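Local coordinates for cellulase (Bacillus sp. BG-CS10, PDB 5E09), which probably hydrolyses internal beta-1,4-glucosidic bonds of cellulose, using a family 5 glycoside hydrolase barrel that carries a family 46 carbohydrate-binding module, at residues A[200-203]-A[204-208]; A[227-230]-A[231-234]; A[295-298]-A[299-303]. One frame throughout, in Å; residues are numbered along the deposited sequence.

Contact 1. Residues A[200-203]-A[204-208]; sequences SQDL and LNRLH
Q201 and N205 meet amide to amide, one turn apart at the start of helix 201-214: NE2 of Q201 donates to OD1 of N205 over 2.8 Å. The acceptor lies in the amide plane of Q201, but the donor stands above the carbonyl plane of N205, off its lone pairs, and the N-H...O angle is only 134°. Q201 gets there by sending CG anti to its backbone N (chi1 -171°) and bending at chi2, which folds the amide back along the helix. One residue on, OD2 of D202 faces NH1 of R206 at 3.4 Å, a salt bridge whose hydrogen bond is weak, made at the guanidinium edge, with the two flat groups turned 75° apart. The backbone that carries both pairs is held by i to i+4 bonds, among them L204 N to S200 O (2.9 Å) and L207 N to L203 O (3.0 Å). NE2 of Q201 also bonds T259 OG1 of helix 243-261, where L204 and L207 pack on F260, while L203 rests on H164 of helix 161-181. Replacing N205 by an alanine removes OD1 and would probably leave the Q201 amide with no partner on its own helix, freer to turn although T259 still holds it. Leucines suit the buried flank and polar chains the outer one, and the D202 carboxylate, close to the helix start, probably interacts favourably with its dipole.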
loop_
_atom_site.group_PDB
_atom_site.type_symbol
_atom_site.label_atom_id
_atom_site.label_comp_id
_atom_site.label_asym_id
_atom_site.label_seq_id
_atom_site.Cartn_x
_atom_site.Cartn_y
_atom_site.Cartn_z
ATOM N N SER A 200 14.989 5.969 8.577
ATOM C CA SER A 200 15.949 7.022 8.894
ATOM C C SER A 200 17.340 6.432 9.099
ATOM O O SER A 200 17.481 5.330 9.638
ATOM C CB SER A 200 15.517 7.790 10.143
ATOM O OG SER A 200 14.222 8.336 9.971
ATOM N N GLN A 201 18.363 7.161 8.669
ATOM C CA GLN A 201 19.733 6.663 8.767
ATOM C C GLN A 201 20.098 6.255 10.197
ATOM O O GLN A 201 20.800 5.268 10.397
ATOM C CB GLN A 201 20.722 7.711 8.250
ATOM C CG GLN A 201 22.149 7.205 8.115
ATOM C CD GLN A 201 22.243 5.922 7.307
ATOM O OE1 GLN A 201 21.900 5.890 6.125
ATOM N NE2 GLN A 201 22.707 4.854 7.946
ATOM N N ASP A 202 19.607 6.992 11.190
ATOM C CA ASP A 202 19.950 6.681 12.572
ATOM C C ASP A 202 19.326 5.364 13.034
ATOM O O ASP A 202 19.982 4.548 13.698
ATOM C CB ASP A 202 19.526 7.810 13.510
ATOM C CG ASP A 202 19.923 7.542 14.951
ATOM O OD1 ASP A 202 21.142 7.447 15.229
ATOM O OD2 ASP A 202 19.019 7.422 15.807
ATOM N N LEU A 203 18.063 5.156 12.679
ATOM C CA LEU A 203 17.387 3.904 12.986
ATOM C C LEU A 203 18.082 2.730 12.293
ATOM O O LEU A 203 18.330 1.678 12.902
ATOM C CB LEU A 203 15.919 3.990 12.571
ATOM C CG LEU A 203 15.182 5.224 13.103
ATOM C CD1 LEU A 203 13.741 5.243 12.636
ATOM C CD2 LEU A 203 15.243 5.287 14.622
ATOM N N LEU A 204 18.417 2.922 11.022
ATOM C CA LEU A 204 19.153 1.909 10.270
ATOM C C LEU A 204 20.454 1.556 10.982
ATOM O O LEU A 204 20.765 0.377 11.181
ATOM C CB LEU A 204 19.440 2.387 8.845
ATOM C CG LEU A 204 18.221 2.642 7.956
ATOM C CD1 LEU A 204 18.654 3.165 6.593
ATOM C CD2 LEU A 204 17.369 1.383 7.816
ATOM N N ASN A 205 21.193 2.585 11.383
ATOM C CA ASN A 205 22.463 2.400 12.074
ATOM C C ASN A 205 22.316 1.620 13.367
ATOM O O ASN A 205 23.135 0.760 13.665
ATOM C CB ASN A 205 23.116 3.748 12.369
ATOM C CG ASN A 205 23.687 4.397 11.129
ATOM O OD1 ASN A 205 24.059 3.711 10.177
ATOM N ND2 ASN A 205 23.749 5.725 11.127
ATOM N N ARG A 206 21.275 1.918 14.134
ATOM C CA ARG A 206 21.093 1.257 15.420
ATOM C C ARG A 206 20.696 -0.206 15.266
ATOM O O ARG A 206 21.149 -1.065 16.039
ATOM C CB ARG A 206 20.062 2.014 16.249
ATOM C CG ARG A 206 20.512 3.432 16.515
ATOM C CD ARG A 206 19.660 4.116 17.533
ATOM N NE ARG A 206 20.352 4.253 18.809
ATOM C CZ ARG A 206 20.866 5.393 19.256
ATOM N NH1 ARG A 206 20.757 6.499 18.532
ATOM N NH2 ARG A 206 21.477 5.428 20.433
ATOM N N LEU A 207 19.861 -0.499 14.270
ATOM C CA LEU A 207 19.581 -1.899 13.963
ATOM C C LEU A 207 20.881 -2.603 13.565
ATOM O O LEU A 207 21.159 -3.727 13.997
ATOM C CB LEU A 207 18.541 -2.018 12.851
ATOM C CG LEU A 207 18.344 -3.441 12.330
ATOM C CD1 LEU A 207 17.919 -4.360 13.446
ATOM C CD2 LEU A 207 17.329 -3.458 11.209
ATOM N N HIS A 208 21.677 -1.916 12.750
ATOM C CA HIS A 208 22.975 -2.421 12.304
ATOM C C HIS A 208 23.869 -2.780 13.490
ATOM O O HIS A 208 24.466 -3.855 13.540
ATOM C CB HIS A 208 23.654 -1.376 11.414
ATOM C CG HIS A 208 24.854 -1.895 10.676
ATOM N ND1 HIS A 208 25.131 -3.230 10.558
ATOM C CD2 HIS A 208 25.840 -1.232 10.023
ATOM C CE1 HIS A 208 26.249 -3.384 9.854
ATOM N NE2 HIS A 208 26.692 -2.192 9.524
#

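Contact 2. Residues A[227-230]-A[231-234]; sequences GFWP and FSVN
The short helix 229-232, which follows barrel strand 219-225, is a single turn closed by a Schellman motif. Two donors grip the carbonyl oxygen of W229: the hydroxyl OG of S232 at 2.8 Å and the amide N of V233 at 3.2 Å. OG can bend back this far because chi1 of 67° places it between its own backbone N and carbonyl carbon; serine thus supplies a donor short enough to stay within the turn. V233 then lays CG2 over one face of the W229 indole, a CH-pi contact 4.2 Å from the centroid of the five-membered ring and 24° off its normal. At the N-cap, O of F228 receives N of S232 at 3.1 Å, and CD of P230 sits 3.5 Å above the centre of the F228 ring. Proline fits a first turn, where its missing N-H costs no bond, and G227 has a positive phi (90°) at which a side chain would collide with the preceding carbonyl. N234, with positive phi, is where the chain leaves the helix; its ND2 bonds O of V283. Around the turn, F231 and F228 pack on helix 243-261, and W229 touches W476 of the C-terminal carbohydrate-binding module. Accepting both bonds, the W229 oxygen satisfies the S232 hydroxyl, a polar group on a buried residue, within the turn.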
loop_
_atom_site.group_PDB
_atom_site.type_symbol
_atom_site.label_atom_id
_atom_site.label_comp_id
_atom_site.label_asym_id
_atom_site.label_seq_id
_atom_site.Cartn_x
_atom_site.Cartn_y
_atom_site.Cartn_z
ATOM N N GLY A 227 5.169 4.685 0.775
ATOM C CA GLY A 227 5.228 5.760 -0.192
ATOM C C GLY A 227 5.317 7.131 0.437
ATOM O O GLY A 227 4.840 7.353 1.553
ATOM N N PHE A 228 5.948 8.043 -0.297
ATOM C CA PHE A 228 5.980 9.453 0.046
ATOM C C PHE A 228 4.585 9.912 0.468
ATOM O O PHE A 228 3.643 9.886 -0.326
ATOM C CB PHE A 228 6.499 10.261 -1.142
ATOM C CG PHE A 228 6.650 11.721 -0.864
ATOM C CD1 PHE A 228 7.444 12.162 0.183
ATOM C CD2 PHE A 228 6.014 12.661 -1.663
ATOM C CE1 PHE A 228 7.593 13.516 0.440
ATOM C CE2 PHE A 228 6.156 14.019 -1.412
ATOM C CZ PHE A 228 6.947 14.447 -0.358
ATOM N N TRP A 229 4.475 10.320 1.730
ATOM C CA TRP A 229 3.185 10.504 2.396
ATOM C C TRP A 229 2.096 11.282 1.629
ATOM O O TRP A 229 0.977 10.790 1.502
ATOM C CB TRP A 229 3.411 11.167 3.764
ATOM C CG TRP A 229 2.128 11.415 4.482
ATOM C CD1 TRP A 229 1.337 10.483 5.093
ATOM C CD2 TRP A 229 1.466 12.671 4.642
ATOM N NE1 TRP A 229 0.224 11.084 5.625
ATOM C CE2 TRP A 229 0.278 12.434 5.362
ATOM C CE3 TRP A 229 1.760 13.981 4.246
ATOM C CZ2 TRP A 229 -0.612 13.449 5.702
ATOM C CZ3 TRP A 229 0.875 14.992 4.581
ATOM C CH2 TRP A 229 -0.298 14.720 5.303
ATOM N N PRO A 230 2.401 12.491 1.121
ATOM C CA PRO A 230 1.297 13.247 0.512
ATOM C C PRO A 230 0.676 12.563 -0.713
ATOM O O PRO A 230 -0.532 12.665 -0.943
ATOM C CB PRO A 230 1.958 14.570 0.103
ATOM C CG PRO A 230 3.244 14.625 0.840
ATOM C CD PRO A 230 3.678 13.221 1.028
ATOM N N PHE A 231 1.500 11.880 -1.499
ATOM C CA PHE A 231 0.992 11.124 -2.634
ATOM C C PHE A 231 0.227 9.890 -2.168
ATOM O O PHE A 231 -0.821 9.554 -2.722
ATOM C CB PHE A 231 2.131 10.708 -3.570
ATOM C CG PHE A 231 1.722 9.690 -4.598
ATOM C CD1 PHE A 231 0.929 10.049 -5.681
ATOM C CD2 PHE A 231 2.119 8.368 -4.476
ATOM C CE1 PHE A 231 0.547 9.107 -6.619
ATOM C CE2 PHE A 231 1.745 7.424 -5.414
ATOM C CZ PHE A 231 0.956 7.793 -6.482
ATOM N N SER A 232 0.747 9.222 -1.141
ATOM C CA SER A 232 0.183 7.951 -0.721
ATOM C C SER A 232 -1.227 8.095 -0.149
ATOM O O SER A 232 -2.005 7.151 -0.202
ATOM C CB SER A 232 1.095 7.272 0.303
ATOM O OG SER A 232 1.140 8.009 1.508
ATOM N N VAL A 233 -1.558 9.264 0.399
ATOM C CA VAL A 233 -2.908 9.495 0.914
ATOM C C VAL A 233 -3.667 10.532 0.090
ATOM O O VAL A 233 -4.800 10.874 0.422
ATOM C CB VAL A 233 -2.898 9.961 2.397
ATOM C CG1 VAL A 233 -2.198 8.937 3.286
ATOM C CG2 VAL A 233 -2.259 11.340 2.527
ATOM N N ASN A 234 -3.036 11.026 -0.974
ATOM C CA ASN A 234 -3.643 12.005 -1.881
ATOM C C ASN A 234 -4.074 13.267 -1.142
ATOM O O ASN A 234 -5.266 13.509 -0.936
ATOM C CB ASN A 234 -4.842 11.402 -2.629
ATOM C CG ASN A 234 -5.325 12.285 -3.792
ATOM O OD1 ASN A 234 -4.964 13.458 -3.899
ATOM N ND2 ASN A 234 -6.164 11.722 -4.650
#

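Contact 3. Residues A[295-298]-A[299-303]; sequences FLIH and HLNER
The imidazole of H299 lies between two aromatic neighbours, F295 one turn before it and H298 just before it in the chain. Toward F295 the rings are oblique, planes 53° apart and centroids 4.4 Å from each other; CD2 of H299 stands over one face of the phenyl ring, offset toward its rim. From H298 the approach is edge-to-face: its CD2 edge points at the face of H299, centroids 4.8 Å apart. The first torsions set this up, for CG of F295 and of H298 is anti to the backbone N, whereas that of H299 lies beside it (chi1 -77°), turning its ring back toward the preceding turn. In the plane of the H299 ring, ND1 accepts NH1 of R303 at 3.0 Å, and the same NH1 reaches O of H299 at 2.9 Å, so one nitrogen spans ring and backbone; NE of R303 bonds OD1 of N254. Past H298, the carboxylate of E302 comes obliquely to the imidazole, OE2 lying 3.1 Å from CE1, planes 60° apart. On the buried flank L296 and L300 cross, CD1 to CG at 4.0 Å, and both press on F253 of helix 243-261; L296 also touches F272 and L300 touches L269, both of barrel strand 267-272, so leucines suit this side. F295 meets F241 edge-to-face. Histidine suits position 299 because it offers a flat face to its neighbours and a ring nitrogen to arginine; accepting at ND1 suggests that this nitrogen probably carries no proton, and the bond probably limits ring rotation while helping to close the helix C-terminus.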
loop_
_atom_site.group_PDB
_atom_site.type_symbol
_atom_site.label_atom_id
_atom_site.label_comp_id
_atom_site.label_asym_id
_atom_site.label_seq_id
_atom_site.Cartn_x
_atom_site.Cartn_y
_atom_site.Cartn_z
ATOM N N PHE A 295 7.717 1.560 -10.634
ATOM C CA PHE A 295 8.943 2.241 -10.233
ATOM C C PHE A 295 9.560 1.615 -8.969
ATOM O O PHE A 295 10.742 1.218 -8.946
ATOM C CB PHE A 295 8.637 3.720 -10.013
ATOM C CG PHE A 295 9.850 4.580 -9.858
ATOM C CD1 PHE A 295 10.500 5.091 -10.969
ATOM C CD2 PHE A 295 10.326 4.903 -8.601
ATOM C CE1 PHE A 295 11.619 5.900 -10.825
ATOM C CE2 PHE A 295 11.438 5.710 -8.449
ATOM C CZ PHE A 295 12.086 6.211 -9.561
ATOM N N LEU A 296 8.738 1.512 -7.928
ATOM C CA LEU A 296 9.165 0.948 -6.650
ATOM C C LEU A 296 9.801 -0.432 -6.797
ATOM O O LEU A 296 10.914 -0.671 -6.307
ATOM C CB LEU A 296 7.979 0.858 -5.684
ATOM C CG LEU A 296 8.274 0.184 -4.339
ATOM C CD1 LEU A 296 9.376 0.927 -3.592
ATOM C CD2 LEU A 296 7.017 0.077 -3.481
ATOM N N ILE A 297 9.100 -1.347 -7.463
ATOM C CA ILE A 297 9.613 -2.709 -7.547
ATOM C C ILE A 297 10.867 -2.770 -8.432
ATOM O O ILE A 297 11.783 -3.553 -8.152
ATOM C CB ILE A 297 8.534 -3.683 -8.043
ATOM C CG1 ILE A 297 7.435 -3.788 -6.983
ATOM C CG2 ILE A 297 9.128 -5.066 -8.299
ATOM C CD1 ILE A 297 6.226 -4.584 -7.409
ATOM N N HIS A 298 10.938 -1.923 -9.460
ATOM C CA HIS A 298 12.183 -1.818 -10.218
ATOM C C HIS A 298 13.358 -1.501 -9.296
ATOM O O HIS A 298 14.395 -2.185 -9.326
ATOM C CB HIS A 298 12.093 -0.749 -11.305
ATOM C CG HIS A 298 13.415 -0.408 -11.924
ATOM N ND1 HIS A 298 14.286 -1.366 -12.392
ATOM C CD2 HIS A 298 14.008 0.789 -12.157
ATOM C CE1 HIS A 298 15.362 -0.777 -12.885
ATOM N NE2 HIS A 298 15.219 0.530 -12.754
ATOM N N HIS A 299 13.206 -0.475 -8.462
ATOM C CA HIS A 299 14.354 -0.059 -7.655
ATOM C C HIS A 299 14.667 -1.035 -6.503
ATOM O O HIS A 299 15.843 -1.205 -6.117
ATOM C CB HIS A 299 14.140 1.364 -7.153
ATOM C CG HIS A 299 14.388 2.398 -8.207
ATOM N ND1 HIS A 299 15.656 2.755 -8.613
ATOM C CD2 HIS A 299 13.530 3.117 -8.971
ATOM C CE1 HIS A 299 15.571 3.663 -9.569
ATOM N NE2 HIS A 299 14.295 3.903 -9.805
ATOM N N LEU A 300 13.635 -1.709 -5.998
ATOM C CA LEU A 300 13.842 -2.775 -5.014
ATOM C C LEU A 300 14.658 -3.904 -5.623
ATOM O O LEU A 300 15.576 -4.438 -4.989
ATOM C CB LEU A 300 12.515 -3.327 -4.489
ATOM C CG LEU A 300 11.613 -2.378 -3.696
ATOM C CD1 LEU A 300 10.337 -3.087 -3.257
ATOM C CD2 LEU A 300 12.354 -1.784 -2.502
ATOM N N ASN A 301 14.304 -4.274 -6.853
ATOM C CA ASN A 301 15.041 -5.308 -7.570
ATOM C C ASN A 301 16.486 -4.905 -7.819
ATOM O O ASN A 301 17.396 -5.697 -7.585
ATOM C CB ASN A 301 14.352 -5.643 -8.890
ATOM C CG ASN A 301 13.054 -6.394 -8.684
ATOM O OD1 ASN A 301 12.847 -7.030 -7.658
ATOM N ND2 ASN A 301 12.173 -6.331 -9.677
ATOM N N GLU A 302 16.698 -3.670 -8.273
ATOM C CA GLU A 302 18.059 -3.171 -8.469
ATOM C C GLU A 302 18.863 -3.204 -7.167
ATOM O O GLU A 302 20.095 -3.285 -7.194
ATOM C CB GLU A 302 18.047 -1.745 -9.035
ATOM C CG GLU A 302 18.118 -1.663 -10.559
ATOM C CD GLU A 302 18.265 -0.234 -11.070
ATOM O OE1 GLU A 302 18.291 0.702 -10.242
ATOM O OE2 GLU A 302 18.365 -0.048 -12.304
ATOM N N ARG A 303 18.176 -3.141 -6.025
ATOM C CA ARG A 303 18.892 -3.162 -4.751
ATOM C C ARG A 303 18.737 -4.458 -3.942
ATOM O O ARG A 303 19.004 -4.468 -2.737
ATOM C CB ARG A 303 18.455 -1.970 -3.901
ATOM C CG ARG A 303 18.980 -0.644 -4.414
ATOM C CD ARG A 303 18.092 0.506 -3.974
ATOM N NE ARG A 303 18.459 1.757 -4.625
ATOM C CZ ARG A 303 18.066 2.109 -5.846
ATOM N NH1 ARG A 303 17.295 1.298 -6.562
ATOM N NH2 ARG A 303 18.450 3.272 -6.355
#

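How the contacts relate
All three contacts lie on helices of the family 5 catalytic domain, built round an eight-stranded parallel barrel, and follow one another along the chain. Contact 1 lies on helix 201-214, the crossover between strands 190-193 and 219-225; contact 2 is the short helix 229-232 just after that second strand; contact 3 closes helix 286-302, which links strands 267-272 and 306-311. Their centres are 23 Å (1 to 2), 21 Å (1 to 3) and 18 Å (2 to 3) apart, and none touches another. Helix 243-261 is a shared neighbour, packing against side chains of each. Crossover helices carry contacts 1 and 3 in the layer round the barrel; contact 2 meets the carbohydrate-binding module.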